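CurM Sulfotransferase (Moorea producta, PDB 4GBM) probably transfers a sulfo group from the donor PAPS to its substrate in the curacin biosynthetic pathway, releasing adenosine-3'-5'-diphosphate. Local coordinates at residues 36-41 with 145-150; 43-48 with 136-141; 234-237 with 242-245. The protein carries 2 engineered substitutions. One frame throughout, in Å; residues are numbered along the deposited sequence.

Followed from the N terminus, the chain first lays down strand 35-39, then turns at 43-48 into helix 45-53, giving contacts 1 and 2 their first halves within a few residues of each other. Some ninety residues later, 136-141 returns to close contact 2; helix 144-153 then closes contact 1, whose longer loop therefore encloses the shorter one. The two sites touch, for instance where Leu147 CG lies 3.6 Å from Tyr140 O. Together they tie the middle strand of the sheet and the nucleotide-binding loop to the end of strand 132-136, the loop after it and helix 144-153. Contact 3 follows in series, a short closure of the loop after helix 228-239 back onto that helix.

Contact 1: 36-41 with 145-150; sequences FILSSP and TILERG
Leu38 and Leu147 meet through their methyl groups, and this apolar pair is one of two points at which strand 35-39 touches helix 144-153. The CD2 methyls approach to 3.7 Å, and Leu38 CD1 lies 3.9 Å from the same Leu147 CD2, which thus sits against both branches of its partner. In Leu147 the CG atom stands beside the backbone N and anti to the carbonyl carbon (chi1 -61°), a setting that carries CD2 from the flank of the helix to the strand.

The second apolar point pairs a ring with backbone. Phe36 brings CZ, the far end of its ring, to 4.2 Å from Gly150 CA, at an oblique approach. A beta carbon on Gly150 would fall only 3.4 Å from Phe36 CZ, which is consistent with a glycine at this close approach. On the neighbouring strand 158-163, the ring of Tyr159 meets that of Phe36, the two planes being nearly parallel.

The strand's own polar bonding to its neighbours is through the backbone: Phe36 and Leu38 pair with Ile160 on strand 158-163, while Ile37 bonds Asp135 on the other flanking strand. Strand 132-136, helix 144-153 and strand 158-163 form a beta-alpha-beta crossover that passes over strand 35-39. The chemistry implies a division of labour, in which hydrogen bonds hold the strands together and buried hydrocarbon seats the helix on the sheet.

Contact 2: 43-48 with 136-141; sequences SGSTLL and KSPTYA. With A3P (adenosine-3'-5'-diphosphate), chain G.
Lys136 NZ reaches across to two neighbouring hydroxyls, donating to Ser45 OG at 3.0 Å and to Thr46 OG1 also at 3.0 Å, while Glu63 OE2 holds it by a salt bridge. Bends at chi2 (-85°) and chi3 (-79°) fold the lysine chain along Ser45, with Lys136 CD 3.5 Å from Ser45 CB. Each hydroxyl donates its own hydrogen bond to the 5'-phosphate of adenosine-3'-5'-diphosphate (A3P): Ser45 OG to A3P O4P at 2.8 Å, Thr46 OG1 to A3P O6P at 2.8 Å. Lys136 is thus a second-shell residue that probably polarises both donors. A leucine in its place would probably leave the Glu63 carboxylate without its mate and both hydroxyls freer to turn away from the phosphate.

The other side is looser. Pro138 comes closest with CG, 3.7 Å from Ser45 OG, and beyond it Ser137 and the partly exposed Thr139 bond each other through their hydroxyls.

Backbone amides complete the grip, Thr46 N reaching A3P O6P nearly straight (159°) and Gly44 N bonding A3P O5'. With Gly44 as N-cap of helix 45-53, this is the P-loop-like 5'-phosphate-binding loop of the sulfotransferase fold.

Contact 3: 234-237 with 242-245; sequences QLCD and PFEP
The carbonyl oxygen of Pro242 accepts a hydrogen bond from His55 NE2, and Cys236 SG packs 3.9 Å from that same oxygen. The sulfur belongs to a Cys sulfur-aromatic contact with Phe243, formed where the chain leaves helix 228-239 and doubles back beside its last turns. Such local closures illustrate how the chain leaving a helix can fold back over the flank of its last turns.

Within 234-237, Cys236 is the residue that meets 242-245. Its SG stands beside the backbone N and anti to the carbonyl carbon (chi1 -78°), which turns it outward against Phe243 CA, 3.9 Å away. Val241 and Leu247 pack on the same cysteine, which is buried between helix and loop.

Phe243 lies more openly, partly exposed. With CG opposite its own backbone N (chi1 -162°), the ring swings back along the helix to rest on Leu232 and Ser233, while Leu248 touches it from the loop. Glu244 OE1 is hydrogen-bonded to Ser56 OG, so Pro242 and Glu244 both tie this loop to the region just after helix 45-53. Toward the ring the sulfur comes obliquely, 50° off the normal, and the ring atom it meets is Phe243 CD1, 4.2 Å from Cys236 SG.

Contact 1: 36-41 with 145-150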
loop_
_atom_site.group_PDB
_atom_site.type_symbol
_atom_site.label_atom_id
_atom_site.label_comp_id
_atom_site.label_asym_id
_atom_site.label_seq_id
_atom_site.Cartn_x
_atom_site.Cartn_y
_atom_site.Cartn_z
ATOM N N PHE A 36 5.954 -6.648 -0.987
ATOM C CA PHE A 36 5.255 -5.627 -0.191
ATOM C C PHE A 36 5.459 -4.241 -0.777
ATOM O O PHE A 36 6.550 -3.925 -1.260
ATOM C CB PHE A 36 5.761 -5.615 1.253
ATOM C CG PHE A 36 5.345 -6.812 2.055
ATOM C CD1 PHE A 36 4.086 -6.867 2.647
ATOM C CD2 PHE A 36 6.214 -7.885 2.228
ATOM C CE1 PHE A 36 3.698 -7.980 3.395
ATOM C CE2 PHE A 36 5.838 -9.005 2.975
ATOM C CZ PHE A 36 4.582 -9.051 3.565
ATOM N N ILE A 37 4.413 -3.417 -0.752
ATOM C CA ILE A 37 4.583 -1.988 -1.040
ATOM C C ILE A 37 4.443 -1.245 0.282
ATOM O O ILE A 37 3.385 -1.282 0.913
ATOM C CB ILE A 37 3.561 -1.432 -2.070
ATOM C CG1 ILE A 37 3.753 -2.101 -3.436
ATOM C CG2 ILE A 37 3.720 0.096 -2.200
ATOM C CD1 ILE A 37 2.618 -1.843 -4.444
ATOM N N LEU A 38 5.525 -0.593 0.702
ATOM C CA LEU A 38 5.533 0.177 1.948
ATOM C C LEU A 38 5.569 1.665 1.663
ATOM O O LEU A 38 6.384 2.138 0.862
ATOM C CB LEU A 38 6.750 -0.185 2.798
ATOM C CG LEU A 38 6.952 -1.660 3.150
ATOM C CD1 LEU A 38 8.181 -1.799 4.018
ATOM C CD2 LEU A 38 5.723 -2.261 3.832
ATOM N N SER A 39 4.706 2.414 2.339
ATOM C CA SER A 39 4.680 3.860 2.139
ATOM C C SER A 39 3.914 4.567 3.222
ATOM O O SER A 39 3.164 3.950 3.977
ATOM C CB SER A 39 4.009 4.204 0.797
ATOM O OG SER A 39 2.620 3.926 0.856
ATOM N N SER A 40 4.118 5.875 3.290
ATOM C CA SER A 40 3.243 6.768 4.041
ATOM C C SER A 40 1.897 6.840 3.316
ATOM O O SER A 40 1.838 6.622 2.102
ATOM C CB SER A 40 3.881 8.161 4.111
ATOM O OG SER A 40 2.954 9.166 4.494
ATOM N N PRO A 41 0.808 7.158 4.042
ATOM C CA PRO A 41 -0.447 7.493 3.363
ATOM C C PRO A 41 -0.253 8.571 2.286
ATOM O O PRO A 41 0.668 9.389 2.384
ATOM C CB PRO A 41 -1.290 8.071 4.509
ATOM C CG PRO A 41 -0.865 7.260 5.676
ATOM C CD PRO A 41 0.634 7.147 5.510
ATOM N N THR A 145 6.177 -3.297 14.606
ATOM C CA THR A 145 5.867 -4.712 14.828
ATOM C C THR A 145 5.116 -5.361 13.662
ATOM O O THR A 145 5.228 -6.569 13.462
ATOM C CB THR A 145 5.123 -4.972 16.166
ATOM O OG1 THR A 145 3.880 -4.262 16.178
ATOM C CG2 THR A 145 5.982 -4.539 17.356
ATOM N N ILE A 146 4.370 -4.569 12.885
ATOM C CA ILE A 146 3.691 -5.102 11.699
ATOM C C ILE A 146 4.705 -5.384 10.586
ATOM O O ILE A 146 4.656 -6.440 9.955
ATOM C CB ILE A 146 2.552 -4.184 11.188
ATOM C CG1 ILE A 146 1.430 -4.090 12.228
ATOM C CG2 ILE A 146 2.003 -4.708 9.851
ATOM C CD1 ILE A 146 0.363 -3.018 11.912
ATOM N N LEU A 147 5.629 -4.449 10.363
ATOM C CA LEU A 147 6.718 -4.665 9.401
ATOM C C LEU A 147 7.505 -5.932 9.733
ATOM O O LEU A 147 7.814 -6.740 8.847
ATOM C CB LEU A 147 7.646 -3.442 9.348
ATOM C CG LEU A 147 7.009 -2.118 8.905
ATOM C CD1 LEU A 147 8.021 -0.992 8.988
ATOM C CD2 LEU A 147 6.441 -2.215 7.475
ATOM N N GLU A 148 7.794 -6.122 11.018
ATOM C CA GLU A 148 8.519 -7.301 11.484
ATOM C C GLU A 148 7.741 -8.593 11.251
ATOM O O GLU A 148 8.350 -9.632 10.982
ATOM C CB GLU A 148 8.906 -7.155 12.957
ATOM C CG GLU A 148 10.032 -6.155 13.183
ATOM C CD GLU A 148 10.459 -6.070 14.632
ATOM O OE1 GLU A 148 9.623 -5.685 15.483
ATOM O OE2 GLU A 148 11.637 -6.378 14.918
ATOM N N ARG A 149 6.407 -8.532 11.329
ATOM C CA ARG A 149 5.589 -9.726 11.103
ATOM C C ARG A 149 5.738 -10.267 9.673
ATOM O O ARG A 149 5.680 -11.481 9.464
ATOM C CB ARG A 149 4.115 -9.493 11.470
ATOM C CG ARG A 149 3.333 -10.795 11.668
ATOM C CD ARG A 149 1.912 -10.579 12.169
ATOM N NE ARG A 149 1.858 -10.230 13.588
ATOM C CZ ARG A 149 1.681 -8.995 14.043
ATOM N NH1 ARG A 149 1.540 -7.990 13.190
ATOM N NH2 ARG A 149 1.643 -8.764 15.348
ATOM N N GLY A 150 5.951 -9.379 8.702
ATOM C CA GLY A 150 6.194 -9.793 7.319
ATOM C C GLY A 150 7.407 -10.711 7.206
ATOM O O GLY A 150 7.377 -11.729 6.512
#

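Contact 2: 43-48 with 136-141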
loop_
_atom_site.group_PDB
_atom_site.type_symbol
_atom_site.label_atom_id
_atom_site.label_comp_id
_atom_site.label_asym_id
_atom_site.label_seq_id
_atom_site.Cartn_x
_atom_site.Cartn_y
_atom_site.Cartn_z
ATOM N N SER A 43 0.705 8.576 -0.862
ATOM C CA SER A 43 1.954 8.565 -1.634
ATOM C C SER A 43 1.813 7.965 -3.024
ATOM O O SER A 43 2.820 7.716 -3.694
ATOM C CB SER A 43 3.053 7.831 -0.855
ATOM O OG SER A 43 3.324 8.497 0.370
ATOM N N GLY A 44 0.571 7.756 -3.462
ATOM C CA GLY A 44 0.295 7.118 -4.754
ATOM C C GLY A 44 0.375 5.599 -4.690
ATOM O O GLY A 44 0.599 4.938 -5.715
ATOM N N SER A 45 0.194 5.038 -3.493
ATOM C CA SER A 45 0.311 3.576 -3.313
ATOM C C SER A 45 -0.764 2.805 -4.083
ATOM O O SER A 45 -0.477 1.749 -4.649
ATOM C CB SER A 45 0.324 3.185 -1.824
ATOM O OG SER A 45 -0.939 3.411 -1.214
ATOM N N THR A 46 -1.984 3.343 -4.123
ATOM C CA THR A 46 -3.080 2.695 -4.849
ATOM C C THR A 46 -2.795 2.708 -6.346
ATOM O O THR A 46 -2.929 1.679 -7.023
ATOM C CB THR A 46 -4.446 3.331 -4.524
ATOM O OG1 THR A 46 -4.660 3.282 -3.112
ATOM C CG2 THR A 46 -5.579 2.582 -5.239
ATOM N N LEU A 47 -2.388 3.864 -6.865
ATOM C CA LEU A 47 -1.971 3.930 -8.269
ATOM C C LEU A 47 -0.937 2.846 -8.595
ATOM O O LEU A 47 -1.104 2.097 -9.556
ATOM C CB LEU A 47 -1.411 5.310 -8.600
ATOM C CG LEU A 47 -0.786 5.453 -9.993
ATOM C CD1 LEU A 47 -1.838 5.332 -11.101
ATOM C CD2 LEU A 47 -0.077 6.798 -10.069
ATOM N N LEU A 48 0.110 2.751 -7.783
ATOM C CA LEU A 48 1.135 1.740 -8.021
ATOM C C LEU A 48 0.584 0.310 -7.966
ATOM O O LEU A 48 0.877 -0.509 -8.849
ATOM C CB LEU A 48 2.313 1.919 -7.056
ATOM C CG LEU A 48 3.447 0.907 -7.249
ATOM C CD1 LEU A 48 4.057 0.973 -8.659
ATOM C CD2 LEU A 48 4.522 1.131 -6.187
ATOM N N LYS A 136 -0.014 -4.429 -0.472
ATOM C CA LYS A 136 0.137 -2.988 -0.230
ATOM C C LYS A 136 -0.806 -2.482 0.860
ATOM O O LYS A 136 -2.012 -2.736 0.809
ATOM C CB LYS A 136 -0.152 -2.204 -1.523
ATOM C CG LYS A 136 0.086 -0.671 -1.431
ATOM C CD LYS A 136 -1.121 0.133 -0.858
ATOM C CE LYS A 136 -2.212 0.361 -1.906
ATOM N NZ LYS A 136 -3.195 1.367 -1.385
ATOM N N SER A 137 -0.252 -1.747 1.824
ATOM C CA SER A 137 -1.057 -0.945 2.757
ATOM C C SER A 137 -0.190 0.129 3.401
ATOM O O SER A 137 0.864 -0.185 3.945
ATOM C CB SER A 137 -1.691 -1.796 3.864
ATOM O OG SER A 137 -2.388 -0.963 4.780
ATOM N N PRO A 138 -0.639 1.397 3.373
ATOM C CA PRO A 138 0.148 2.428 4.055
ATOM C C PRO A 138 0.177 2.250 5.574
ATOM O O PRO A 138 1.071 2.781 6.246
ATOM C CB PRO A 138 -0.571 3.730 3.680
ATOM C CG PRO A 138 -1.271 3.431 2.430
ATOM C CD PRO A 138 -1.709 1.983 2.549
ATOM N N THR A 139 -0.768 1.488 6.115
ATOM C CA THR A 139 -0.847 1.328 7.563
ATOM C C THR A 139 0.285 0.462 8.142
ATOM O O THR A 139 0.591 0.571 9.340
ATOM C CB THR A 139 -2.222 0.795 8.016
ATOM O OG1 THR A 139 -2.401 -0.532 7.533
ATOM C CG2 THR A 139 -3.337 1.681 7.496
ATOM N N TYR A 140 0.911 -0.380 7.309
ATOM C CA TYR A 140 1.997 -1.259 7.791
ATOM C C TYR A 140 3.139 -0.449 8.399
ATOM O O TYR A 140 3.703 -0.833 9.423
ATOM C CB TYR A 140 2.566 -2.145 6.676
ATOM C CG TYR A 140 1.586 -3.098 6.030
ATOM C CD1 TYR A 140 0.436 -3.531 6.702
ATOM C CD2 TYR A 140 1.826 -3.591 4.745
ATOM C CE1 TYR A 140 -0.457 -4.423 6.088
ATOM C CE2 TYR A 140 0.938 -4.466 4.126
ATOM C CZ TYR A 140 -0.197 -4.880 4.811
ATOM O OH TYR A 140 -1.075 -5.744 4.198
ATOM N N ALA A 141 3.451 0.684 7.766
ATOM C CA ALA A 141 4.581 1.518 8.174
ATOM C C ALA A 141 4.343 2.268 9.478
ATOM O O ALA A 141 5.275 2.819 10.051
ATOM C CB ALA A 141 4.937 2.488 7.067
HETATM P P1 A3P G . -4.908 13.148 -3.581
HETATM O O1P A3P G . -5.414 13.492 -2.203
HETATM O O2P A3P G . -5.988 12.662 -4.514
HETATM O O3P A3P G . -4.002 14.200 -4.156
HETATM P P2 A3P G . -2.562 6.584 -1.727
HETATM O O4P A3P G . -1.226 6.148 -1.217
HETATM O O5P A3P G . -3.550 7.011 -0.679
HETATM O O6P A3P G . -3.139 5.635 -2.744
HETATM O "O5'" A3P G . -2.260 7.957 -2.527
HETATM C "C5'" A3P G . -3.356 8.771 -2.957
HETATM C "C4'" A3P G . -2.777 9.820 -3.874
HETATM O "O4'" A3P G . -2.376 9.191 -5.097
HETATM C "C3'" A3P G . -3.803 10.848 -4.307
HETATM O "O3'" A3P G . -3.951 11.862 -3.302
HETATM C "C2'" A3P G . -3.189 11.345 -5.611
HETATM O "O2'" A3P G . -2.285 12.428 -5.373
HETATM C "C1'" A3P G . -2.394 10.156 -6.141
HETATM N N9 A3P G . -3.068 9.572 -7.329
HETATM C C8 A3P G . -4.208 8.851 -7.362
HETATM N N7 A3P G . -4.539 8.510 -8.636
HETATM C C5 A3P G . -3.586 9.033 -9.435
HETATM C C6 A3P G . -3.301 9.060 -10.890
HETATM N N6 A3P G . -4.131 8.428 -11.756
HETATM N N1 A3P G . -2.188 9.725 -11.300
HETATM C C2 A3P G . -1.348 10.342 -10.439
HETATM N N3 A3P G . -1.547 10.348 -9.105
HETATM C C4 A3P G . -2.620 9.719 -8.574
#

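Contact 3: 234-237 with 242-245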
loop_
_atom_site.group_PDB
_atom_site.type_symbol
_atom_site.label_atom_id
_atom_site.label_comp_id
_atom_site.label_asym_id
_atom_site.label_seq_id
_atom_site.Cartn_x
_atom_site.Cartn_y
_atom_site.Cartn_z
ATOM N N GLN A 234 12.551 -0.398 -14.429
ATOM C CA GLN A 234 13.510 -0.665 -13.359
ATOM C C GLN A 234 12.901 -1.532 -12.256
ATOM O O GLN A 234 13.588 -2.388 -11.684
ATOM C CB GLN A 234 14.064 0.645 -12.788
ATOM C CG GLN A 234 14.946 1.395 -13.785
ATOM C CD GLN A 234 15.508 2.703 -13.242
ATOM O OE1 GLN A 234 15.405 2.997 -12.053
ATOM N NE2 GLN A 234 16.111 3.495 -14.125
ATOM N N LEU A 235 11.619 -1.313 -11.962
ATOM C CA LEU A 235 10.902 -2.145 -10.985
ATOM C C LEU A 235 10.778 -3.588 -11.484
ATOM O O LEU A 235 10.942 -4.538 -10.709
ATOM C CB LEU A 235 9.518 -1.556 -10.675
ATOM C CG LEU A 235 8.642 -2.376 -9.719
ATOM C CD1 LEU A 235 9.328 -2.527 -8.361
ATOM C CD2 LEU A 235 7.278 -1.727 -9.576
ATOM N N CYS A 236 10.492 -3.746 -12.772
ATOM C CA CYS A 236 10.397 -5.086 -13.368
ATOM C C CYS A 236 11.715 -5.843 -13.238
ATOM O O CYS A 236 11.717 -7.038 -12.935
ATOM C CB CYS A 236 9.968 -5.015 -14.836
ATOM S SG CYS A 236 8.194 -4.737 -15.044
ATOM N N ASP A 237 12.833 -5.152 -13.455
ATOM C CA ASP A 237 14.152 -5.774 -13.286
ATOM C C ASP A 237 14.359 -6.224 -11.843
ATOM O O ASP A 237 14.858 -7.325 -11.599
ATOM C CB ASP A 237 15.281 -4.835 -13.725
ATOM C CG ASP A 237 15.261 -4.543 -15.224
ATOM O OD1 ASP A 237 14.690 -5.344 -15.995
ATOM O OD2 ASP A 237 15.830 -3.507 -15.631
ATOM N N PRO A 242 9.270 -9.799 -16.748
ATOM C CA PRO A 242 9.404 -8.973 -17.945
ATOM C C PRO A 242 8.443 -7.789 -17.912
ATOM O O PRO A 242 7.406 -7.852 -17.245
ATOM C CB PRO A 242 9.029 -9.932 -19.077
ATOM C CG PRO A 242 8.170 -10.968 -18.436
ATOM C CD PRO A 242 8.667 -11.114 -17.031
ATOM N N PHE A 243 8.780 -6.725 -18.631
ATOM C CA PHE A 243 7.855 -5.607 -18.794
ATOM C C PHE A 243 6.627 -6.078 -19.577
ATOM O O PHE A 243 6.741 -6.870 -20.517
ATOM C CB PHE A 243 8.532 -4.443 -19.530
ATOM C CG PHE A 243 7.828 -3.131 -19.362
ATOM C CD1 PHE A 243 8.253 -2.231 -18.392
ATOM C CD2 PHE A 243 6.734 -2.790 -20.163
ATOM C CE1 PHE A 243 7.608 -1.006 -18.216
ATOM C CE2 PHE A 243 6.075 -1.570 -19.984
ATOM C CZ PHE A 243 6.517 -0.677 -19.011
ATOM N N GLU A 244 5.450 -5.619 -19.162
ATOM C CA GLU A 244 4.222 -5.854 -19.923
ATOM C C GLU A 244 3.525 -4.519 -20.140
ATOM O O GLU A 244 3.513 -3.689 -19.230
ATOM C CB GLU A 244 3.290 -6.819 -19.180
ATOM C CG GLU A 244 3.821 -8.250 -19.103
ATOM C CD GLU A 244 2.853 -9.233 -18.465
ATOM O OE1 GLU A 244 3.192 -10.436 -18.428
ATOM O OE2 GLU A 244 1.761 -8.824 -18.013
ATOM N N PRO A 245 2.929 -4.314 -21.330
ATOM C CA PRO A 245 2.290 -3.032 -21.650
ATOM C C PRO A 245 1.196 -2.638 -20.655
ATOM O O PRO A 245 0.959 -1.452 -20.438
ATOM C CB PRO A 245 1.675 -3.278 -23.030
ATOM C CG PRO A 245 2.444 -4.393 -23.601
ATOM C CD PRO A 245 2.897 -5.247 -22.472
#